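Local atomic coordinates of protein UTR4 (Saccharomyces cerevisiae, PDB entry 2G80), a protein that probably catalyses two steps of methionine salvage, enolising a methylthio-diketopentyl phosphate and then dephosphorylating the enol to an acireductone with the aid of magnesium. Residues A[115-120]-A[151-156]; A[54-59]-A[106-111]; A[195-200]-A[223-228]. All blocks are in the same frame, centred on the assembly; numbering follows the deposited sequence.

In the fold
Contact 2 joins helices 46-65 and 103-118, which form the helical cap, as in related phosphatases; contact 1 lies at the seam between cap and alpha/beta core, and contact 3 in the core. Along the chain, contact 2 closes before contact 1 opens, and contact 1 before contact 3. Contacts 1 and 2, with centres about 12 Å apart, touch directly where Tyr55 OH packs on Gly116 CA. Through their shared helix 103-118, cap packing is carried on to helix 148-156, beside the magnesium site. Contact 3 packs helix 190-200 against the approach to strand 226-230, touches neither, and lies across the chain's centre, about 28 Å from contact 1 and 32 Å from contact 2, between centres.

Contact 1 (A[115-120]-A[151-156]); sequences HGYESG and QKLLFG
Tyr117 of helix 103-118 meets Leu153 and Leu154 of helix 148-156, and most of the contact is apolar. Ring atom CD2 of Tyr117 comes to 3.6 Å from CG of Leu153, while CD2 of Leu153 packs against the same side of the ring. Because the ring of Tyr117 stands anti to its carbonyl carbon (chi1 -75°), it points across to the second helix. Tyr117 OH ends 4.0 Å from Leu154 CA and 4.1 Å from Leu154 CG, at a slant to that side chain.

A polar atom also takes part: the carbonyl O of Leu153 lies over one face of the Tyr117 ring. No hydrogen bond joins the two segments. The bonds are local: beyond the last turn of helix 103-118, Gly120 closes a Schellman motif with positive phi, and Ser119 OG donates to His115 O (2.6 Å), from the opposite face to Ser119 N.

Leu154 lies about 6 Å, side chain to side chain, from the magnesium ligand Glu39. Phe47 and Leu52 of helix 46-65 also touch Tyr117. An alanine in place of the tyrosine is likely to open a gap beside Leu153 and Leu154 and leave Phe47 and Leu52 without the ring they share with helix 148-156. A seam made of dispersion contacts, with no hydrogen bond between the two segments, would suit the cap movement known in related phosphatases.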
loop_
_atom_site.group_PDB
_atom_site.type_symbol
_atom_site.label_atom_id
_atom_site.label_comp_id
_atom_site.label_asym_id
_atom_site.label_seq_id
_atom_site.Cartn_x
_atom_site.Cartn_y
_atom_site.Cartn_z
ATOM N N HIS A 115 13.992 7.984 -1.299
ATOM C CA HIS A 115 14.681 9.151 -1.834
ATOM C C HIS A 115 13.751 9.915 -2.770
ATOM O O HIS A 115 13.787 11.128 -2.768
ATOM C CB HIS A 115 16.010 8.773 -2.547
ATOM C CG HIS A 115 16.699 9.937 -3.202
ATOM N ND1 HIS A 115 17.410 10.877 -2.484
ATOM C CD2 HIS A 115 16.759 10.332 -4.502
ATOM C CE1 HIS A 115 17.883 11.791 -3.312
ATOM N NE2 HIS A 115 17.507 11.486 -4.542
ATOM N N GLY A 116 12.981 9.207 -3.592
ATOM C CA GLY A 116 11.960 9.827 -4.464
ATOM C C GLY A 116 10.947 10.660 -3.672
ATOM O O GLY A 116 10.687 11.810 -3.999
ATOM N N TYR A 117 10.398 10.074 -2.616
ATOM C CA TYR A 117 9.482 10.791 -1.728
ATOM C C TYR A 117 10.152 11.979 -1.004
ATOM O O TYR A 117 9.637 13.112 -1.053
ATOM C CB TYR A 117 8.906 9.855 -0.702
ATOM C CG TYR A 117 7.829 8.893 -1.195
ATOM C CD1 TYR A 117 6.609 9.371 -1.642
ATOM C CD2 TYR A 117 7.995 7.502 -1.102
ATOM C CE1 TYR A 117 5.587 8.496 -2.055
ATOM C CE2 TYR A 117 6.986 6.611 -1.490
ATOM C CZ TYR A 117 5.766 7.127 -1.975
ATOM O OH TYR A 117 4.723 6.316 -2.397
ATOM N N GLU A 118 11.311 11.724 -0.384
ATOM C CA GLU A 118 12.066 12.758 0.384
ATOM C C GLU A 118 12.566 13.930 -0.426
ATOM O O GLU A 118 12.641 15.050 0.086
ATOM C CB GLU A 118 13.248 12.138 1.108
ATOM C CG GLU A 118 12.853 11.284 2.274
ATOM C CD GLU A 118 13.988 10.377 2.795
ATOM O OE1 GLU A 118 15.166 10.600 2.428
ATOM O OE2 GLU A 118 13.680 9.449 3.584
ATOM N N SER A 119 12.953 13.658 -1.670
ATOM C CA SER A 119 13.351 14.689 -2.619
ATOM C C SER A 119 12.175 15.435 -3.301
ATOM O O SER A 119 12.419 16.375 -4.067
ATOM C CB SER A 119 14.263 14.090 -3.699
ATOM O OG SER A 119 13.617 13.076 -4.433
ATOM N N GLY A 120 10.928 15.015 -3.053
ATOM C CA GLY A 120 9.753 15.637 -3.649
ATOM C C GLY A 120 9.471 15.189 -5.058
ATOM O O GLY A 120 8.602 15.774 -5.725
ATOM N N GLN A 151 4.244 1.083 3.433
ATOM C CA GLN A 151 2.990 1.772 3.773
ATOM C C GLN A 151 3.295 3.058 4.536
ATOM O O GLN A 151 2.782 4.115 4.194
ATOM C CB GLN A 151 2.111 0.871 4.641
ATOM C CG GLN A 151 1.605 -0.408 3.971
ATOM C CD GLN A 151 0.847 -1.318 4.929
ATOM O OE1 GLN A 151 0.179 -0.850 5.854
ATOM N NE2 GLN A 151 0.916 -2.617 4.690
ATOM N N LYS A 152 4.126 2.955 5.577
ATOM C CA LYS A 152 4.527 4.108 6.382
ATOM C C LYS A 152 5.168 5.235 5.551
ATOM O O LYS A 152 4.905 6.419 5.780
ATOM C CB LYS A 152 5.499 3.692 7.486
ATOM C CG LYS A 152 4.891 2.942 8.624
ATOM C CD LYS A 152 5.981 2.569 9.643
ATOM C CE LYS A 152 5.429 1.699 10.805
ATOM N NZ LYS A 152 6.465 1.352 11.825
ATOM N N LEU A 153 6.011 4.828 4.609
ATOM C CA LEU A 153 6.645 5.711 3.651
ATOM C C LEU A 153 5.593 6.382 2.762
ATOM O O LEU A 153 5.598 7.612 2.594
ATOM C CB LEU A 153 7.661 4.897 2.833
ATOM C CG LEU A 153 8.637 5.655 1.958
ATOM C CD1 LEU A 153 9.574 6.516 2.837
ATOM C CD2 LEU A 153 9.369 4.636 1.075
ATOM N N LEU A 154 4.645 5.603 2.231
ATOM C CA LEU A 154 3.510 6.170 1.421
ATOM C C LEU A 154 2.686 7.213 2.178
ATOM O O LEU A 154 2.407 8.298 1.650
ATOM C CB LEU A 154 2.573 5.046 0.944
ATOM C CG LEU A 154 1.445 5.386 -0.049
ATOM C CD1 LEU A 154 1.118 4.192 -0.980
ATOM C CD2 LEU A 154 0.151 5.949 0.582
ATOM N N PHE A 155 2.268 6.873 3.404
ATOM C CA PHE A 155 1.500 7.798 4.245
ATOM C C PHE A 155 2.284 8.947 4.845
ATOM O O PHE A 155 1.671 9.878 5.368
ATOM C CB PHE A 155 0.672 7.037 5.304
ATOM C CG PHE A 155 -0.428 6.218 4.697
ATOM C CD1 PHE A 155 -1.528 6.847 4.134
ATOM C CD2 PHE A 155 -0.350 4.846 4.634
ATOM C CE1 PHE A 155 -2.564 6.115 3.543
ATOM C CE2 PHE A 155 -1.367 4.109 4.033
ATOM C CZ PHE A 155 -2.488 4.762 3.495
ATOM N N GLY A 156 3.621 8.897 4.784
ATOM C CA GLY A 156 4.433 10.029 5.209
ATOM C C GLY A 156 4.558 11.157 4.191
ATOM O O GLY A 156 4.999 12.260 4.559
#

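Contact 2 (A[54-59]-A[106-111]); sequences PYFTNK and KQLQGY
Phe56, on helix 46-65, loses more surface to this contact than any other residue, and it gives Gln109 and Leu108 different parts of its ring. Gln109 takes the face: its CG stands 3.7 Å from the centroid of the Phe56 ring and only 7° off the normal, a CH-pi contact. The amide beyond it is turned nearly upright to the ring, the two planes 82° apart, with NE2 of Gln109 4.0 Å from CD2 of Phe56. Leu108 takes the rim, where its CD2 lies 3.8 Å from CZ of Phe56. The ring reaches both because CG of Phe56 lies anti to the backbone N (chi1 172°), directed at helix 103-118.

These helices belong to the helical cap which, as in other haloacid dehalogenase-type phosphatases with a cap of this type, is inserted after the first core strand, here 33-36. Ile92 and Val96 of helix 85-97 also pack on Phe56, whereas Val73, Ile76 and Leu77 of helix 72-78 press on Leu108.

The Gln109 amide is held at its far end: Lys106 NZ donates to Gln109 OE1 over 3.2 Å, in the carbonyl plane and on a lone pair, which would favour one rotation of the amide above the aromatic face.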
loop_
_atom_site.group_PDB
_atom_site.type_symbol
_atom_site.label_atom_id
_atom_site.label_comp_id
_atom_site.label_asym_id
_atom_site.label_seq_id
_atom_site.Cartn_x
_atom_site.Cartn_y
_atom_site.Cartn_z
ATOM N N PRO A 54 7.600 2.838 -12.942
ATOM C CA PRO A 54 8.436 3.634 -13.888
ATOM C C PRO A 54 9.495 4.495 -13.222
ATOM O O PRO A 54 10.606 4.586 -13.718
ATOM C CB PRO A 54 7.408 4.505 -14.620
ATOM C CG PRO A 54 6.167 3.732 -14.525
ATOM C CD PRO A 54 6.169 3.115 -13.176
ATOM N N TYR A 55 9.147 5.122 -12.100
ATOM C CA TYR A 55 10.104 5.898 -11.318
ATOM C C TYR A 55 11.309 5.001 -10.930
ATOM O O TYR A 55 12.485 5.384 -11.111
ATOM C CB TYR A 55 9.435 6.563 -10.062
ATOM C CG TYR A 55 10.424 7.341 -9.271
ATOM C CD1 TYR A 55 10.709 8.674 -9.590
ATOM C CD2 TYR A 55 11.205 6.711 -8.273
ATOM C CE1 TYR A 55 11.724 9.403 -8.868
ATOM C CE2 TYR A 55 12.205 7.415 -7.573
ATOM C CZ TYR A 55 12.457 8.758 -7.866
ATOM O OH TYR A 55 13.455 9.456 -7.178
ATOM N N PHE A 56 11.001 3.835 -10.379
ATOM C CA PHE A 56 12.020 2.862 -9.973
ATOM C C PHE A 56 12.850 2.309 -11.150
ATOM O O PHE A 56 14.095 2.290 -11.067
ATOM C CB PHE A 56 11.373 1.727 -9.161
ATOM C CG PHE A 56 12.292 0.596 -8.875
ATOM C CD1 PHE A 56 13.241 0.714 -7.867
ATOM C CD2 PHE A 56 12.235 -0.591 -9.628
ATOM C CE1 PHE A 56 14.107 -0.328 -7.593
ATOM C CE2 PHE A 56 13.105 -1.642 -9.365
ATOM C CZ PHE A 56 14.053 -1.506 -8.335
ATOM N N THR A 57 12.174 1.864 -12.220
ATOM C CA THR A 57 12.867 1.314 -13.406
ATOM C C THR A 57 13.737 2.364 -14.123
ATOM O O THR A 57 14.796 2.004 -14.661
ATOM C CB THR A 57 11.924 0.576 -14.399
ATOM O OG1 THR A 57 10.942 1.475 -14.923
ATOM C CG2 THR A 57 11.225 -0.600 -13.723
ATOM N N ASN A 58 13.319 3.640 -14.129
ATOM C CA ASN A 58 14.168 4.722 -14.681
ATOM C C ASN A 58 15.436 4.940 -13.832
ATOM O O ASN A 58 16.465 5.322 -14.370
ATOM C CB ASN A 58 13.418 6.055 -14.809
ATOM C CG ASN A 58 12.202 5.992 -15.788
ATOM O OD1 ASN A 58 12.062 5.066 -16.610
ATOM N ND2 ASN A 58 11.295 6.973 -15.652
ATOM N N LYS A 59 15.361 4.714 -12.523
ATOM C CA LYS A 59 16.542 4.846 -11.613
ATOM C C LYS A 59 17.522 3.633 -11.590
ATOM O O LYS A 59 18.680 3.809 -11.266
ATOM C CB LYS A 59 16.086 5.131 -10.167
ATOM C CG LYS A 59 15.464 6.492 -9.902
ATOM C CD LYS A 59 16.476 7.636 -10.032
ATOM C CE LYS A 59 15.898 8.988 -9.629
ATOM N NZ LYS A 59 14.753 9.406 -10.471
ATOM N N LYS A 106 11.962 -5.557 -3.242
ATOM C CA LYS A 106 11.182 -4.662 -2.380
ATOM C C LYS A 106 12.032 -3.735 -1.537
ATOM O O LYS A 106 11.661 -2.567 -1.344
ATOM C CB LYS A 106 10.188 -5.421 -1.490
ATOM C CG LYS A 106 9.183 -6.353 -2.229
ATOM C CD LYS A 106 8.681 -5.742 -3.532
ATOM C CE LYS A 106 7.587 -6.512 -4.248
ATOM N NZ LYS A 106 7.208 -5.685 -5.467
ATOM N N GLN A 107 13.161 -4.239 -1.047
ATOM C CA GLN A 107 14.111 -3.399 -0.332
ATOM C C GLN A 107 14.744 -2.387 -1.271
ATOM O O GLN A 107 14.881 -1.226 -0.914
ATOM C CB GLN A 107 15.213 -4.221 0.302
ATOM C CG GLN A 107 14.733 -5.061 1.461
ATOM C CD GLN A 107 15.798 -5.993 1.919
ATOM O OE1 GLN A 107 16.953 -5.591 2.080
ATOM N NE2 GLN A 107 15.437 -7.257 2.108
ATOM N N LEU A 108 15.156 -2.836 -2.452
ATOM C CA LEU A 108 15.754 -1.909 -3.415
ATOM C C LEU A 108 14.752 -0.809 -3.804
ATOM O O LEU A 108 15.142 0.363 -3.872
ATOM C CB LEU A 108 16.271 -2.636 -4.642
ATOM C CG LEU A 108 17.080 -1.810 -5.632
ATOM C CD1 LEU A 108 18.343 -1.241 -4.965
ATOM C CD2 LEU A 108 17.393 -2.674 -6.840
ATOM N N GLN A 109 13.502 -1.224 -4.041
ATOM C CA GLN A 109 12.366 -0.322 -4.277
ATOM C C GLN A 109 12.134 0.665 -3.140
ATOM O O GLN A 109 11.908 1.830 -3.394
ATOM C CB GLN A 109 11.085 -1.120 -4.512
ATOM C CG GLN A 109 11.093 -1.746 -5.877
ATOM C CD GLN A 109 9.914 -2.627 -6.181
ATOM O OE1 GLN A 109 9.283 -3.199 -5.290
ATOM N NE2 GLN A 109 9.635 -2.775 -7.478
ATOM N N GLY A 110 12.194 0.172 -1.901
ATOM C CA GLY A 110 12.062 0.975 -0.707
ATOM C C GLY A 110 13.104 2.071 -0.662
ATOM O O GLY A 110 12.768 3.228 -0.421
ATOM N N TYR A 111 14.363 1.693 -0.903
ATOM C CA TYR A 111 15.481 2.619 -0.909
ATOM C C TYR A 111 15.295 3.738 -1.966
ATOM O O TYR A 111 15.466 4.916 -1.671
ATOM C CB TYR A 111 16.780 1.836 -1.182
ATOM C CG TYR A 111 18.009 2.683 -1.270
ATOM C CD1 TYR A 111 18.764 2.981 -0.112
ATOM C CD2 TYR A 111 18.427 3.200 -2.492
ATOM C CE1 TYR A 111 19.893 3.782 -0.184
ATOM C CE2 TYR A 111 19.573 4.018 -2.576
ATOM C CZ TYR A 111 20.298 4.299 -1.416
ATOM O OH TYR A 111 21.429 5.074 -1.489
#

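Contact 3 (A[195-200]-A[223-228]); sequences NILRDI and VGIATG
This is an apolar contact between a helix and the loop entering a strand, in the alpha/beta core, where one leucine of helix 190-200 packs on the residues that lead into strand 226-230. Leu197 carries the helix side, and Ile225 and Val223 receive it. The side chains of Leu197 and Ile225 reach toward each other tip to tip: CD1 of Leu197 is 4.0 Å from CG1 of Ile225, and CD2 of Leu197 is 4.1 Å from CD1 of Ile225. CG of Leu197 and CG1 of Ile225 both lie anti to the carbonyl carbon (chi1 -71° and -59°), which lets the branches meet end on. Val223 adds a looser flank, with its CG2 4.2 Å from CD1 of Leu197, and its carbonyl O lies 4.1 Å from that same methyl.

Between Val223 and Ile225 the chain turns through Gly224 at positive phi, a conformation that favours glycine, and the CB atoms of Val223 and Ile225 on either side of it both point toward the helix. Strand 226-230 runs parallel beside strand 207-211, and helix 214-221 links them in a beta-alpha-beta crossover of the Rossmann-like sheet found throughout this superfamily. Val207 of the neighbouring strand touches both Leu197 and Ile225, while Tyr193 of helix 190-200 touches Val223 and Ile225.

Within the helix and apart from the contact, Arg198 NH1 forms a salt bridge with Asp199 OD1 over 3.2 Å.

Across the segments, methyl and methylene groups stand at about van der Waals separation, and the fit between the helix and the loop entering the strand probably rests on shape complementarity and on burial of the Ile225 and Leu197 branches.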
loop_
_atom_site.group_PDB
_atom_site.type_symbol
_atom_site.label_atom_id
_atom_site.label_comp_id
_atom_site.label_asym_id
_atom_site.label_seq_id
_atom_site.Cartn_x
_atom_site.Cartn_y
_atom_site.Cartn_z
ATOM N N ASN A 195 -5.904 -12.935 12.882
ATOM C CA ASN A 195 -4.615 -12.398 13.316
ATOM C C ASN A 195 -4.690 -10.894 13.561
ATOM O O ASN A 195 -4.207 -10.412 14.581
ATOM C CB ASN A 195 -3.472 -12.730 12.332
ATOM C CG ASN A 195 -3.191 -14.240 12.199
ATOM O OD1 ASN A 195 -3.471 -15.039 13.103
ATOM N ND2 ASN A 195 -2.627 -14.628 11.063
ATOM N N ILE A 196 -5.333 -10.155 12.660
ATOM C CA ILE A 196 -5.492 -8.682 12.803
ATOM C C ILE A 196 -6.402 -8.324 13.985
ATOM O O ILE A 196 -6.103 -7.360 14.703
ATOM C CB ILE A 196 -5.994 -8.034 11.486
ATOM C CG1 ILE A 196 -4.903 -8.163 10.407
ATOM C CG2 ILE A 196 -6.447 -6.505 11.686
ATOM C CD1 ILE A 196 -5.372 -7.772 9.012
ATOM N N LEU A 197 -7.503 -9.059 14.174
ATOM C CA LEU A 197 -8.412 -8.816 15.336
ATOM C C LEU A 197 -7.682 -9.006 16.674
ATOM O O LEU A 197 -7.871 -8.211 17.583
ATOM C CB LEU A 197 -9.700 -9.678 15.292
ATOM C CG LEU A 197 -10.752 -9.332 14.238
ATOM C CD1 LEU A 197 -11.824 -10.411 14.198
ATOM C CD2 LEU A 197 -11.365 -7.944 14.488
ATOM N N ARG A 198 -6.874 -10.055 16.772
ATOM C CA ARG A 198 -5.991 -10.295 17.941
ATOM C C ARG A 198 -5.112 -9.069 18.218
ATOM O O ARG A 198 -5.086 -8.576 19.348
ATOM C CB ARG A 198 -5.056 -11.480 17.689
ATOM C CG ARG A 198 -4.341 -11.986 18.906
ATOM C CD ARG A 198 -2.911 -12.390 18.637
ATOM N NE ARG A 198 -2.769 -13.417 17.626
ATOM C CZ ARG A 198 -2.200 -13.308 16.413
ATOM N NH1 ARG A 198 -1.657 -12.183 15.945
ATOM N NH2 ARG A 198 -2.169 -14.391 15.644
ATOM N N ASP A 199 -4.427 -8.576 17.178
ATOM C CA ASP A 199 -3.502 -7.421 17.301
ATOM C C ASP A 199 -4.231 -6.086 17.499
ATOM O O ASP A 199 -3.710 -5.214 18.163
ATOM C CB ASP A 199 -2.540 -7.335 16.094
ATOM C CG ASP A 199 -1.619 -8.574 15.977
ATOM O OD1 ASP A 199 -1.285 -9.183 17.017
ATOM O OD2 ASP A 199 -1.199 -8.917 14.843
ATOM N N ILE A 200 -5.407 -5.935 16.903
ATOM C CA ILE A 200 -6.259 -4.744 17.085
ATOM C C ILE A 200 -6.865 -4.726 18.520
ATOM O O ILE A 200 -6.897 -3.681 19.159
ATOM C CB ILE A 200 -7.351 -4.648 15.932
ATOM C CG1 ILE A 200 -6.717 -4.045 14.673
ATOM C CG2 ILE A 200 -8.556 -3.796 16.291
ATOM C CD1 ILE A 200 -7.713 -3.898 13.493
ATOM N N VAL A 223 -14.895 -14.117 9.886
ATOM C CA VAL A 223 -14.677 -13.870 11.326
ATOM C C VAL A 223 -15.563 -12.728 11.890
ATOM O O VAL A 223 -15.279 -12.212 12.964
ATOM C CB VAL A 223 -13.166 -13.672 11.678
ATOM C CG1 VAL A 223 -12.466 -15.013 11.743
ATOM C CG2 VAL A 223 -12.455 -12.670 10.730
ATOM N N GLY A 224 -16.627 -12.362 11.168
ATOM C CA GLY A 224 -17.628 -11.413 11.635
ATOM C C GLY A 224 -17.380 -9.926 11.472
ATOM O O GLY A 224 -18.179 -9.094 11.974
ATOM N N ILE A 225 -16.312 -9.580 10.759
ATOM C CA ILE A 225 -15.972 -8.186 10.524
ATOM C C ILE A 225 -16.948 -7.611 9.471
ATOM O O ILE A 225 -17.157 -8.232 8.434
ATOM C CB ILE A 225 -14.499 -8.030 10.034
ATOM C CG1 ILE A 225 -13.482 -8.607 11.047
ATOM C CG2 ILE A 225 -14.187 -6.538 9.674
ATOM C CD1 ILE A 225 -12.056 -8.570 10.535
ATOM N N ALA A 226 -17.496 -6.417 9.735
ATOM C CA ALA A 226 -18.371 -5.703 8.773
ATOM C C ALA A 226 -17.514 -5.263 7.564
ATOM O O ALA A 226 -16.327 -4.988 7.683
ATOM C CB ALA A 226 -19.065 -4.524 9.422
ATOM N N THR A 227 -18.131 -5.248 6.401
ATOM C CA THR A 227 -17.455 -5.043 5.133
ATOM C C THR A 227 -18.132 -3.950 4.331
ATOM O O THR A 227 -19.343 -3.749 4.459
ATOM C CB THR A 227 -17.536 -6.336 4.272
ATOM O OG1 THR A 227 -18.916 -6.695 4.115
ATOM C CG2 THR A 227 -16.819 -7.456 4.927
ATOM N N GLY A 228 -17.339 -3.270 3.508
ATOM C CA GLY A 228 -17.836 -2.228 2.583
ATOM C C GLY A 228 -16.992 -2.289 1.323
ATOM O O GLY A 228 -15.755 -2.405 1.435
#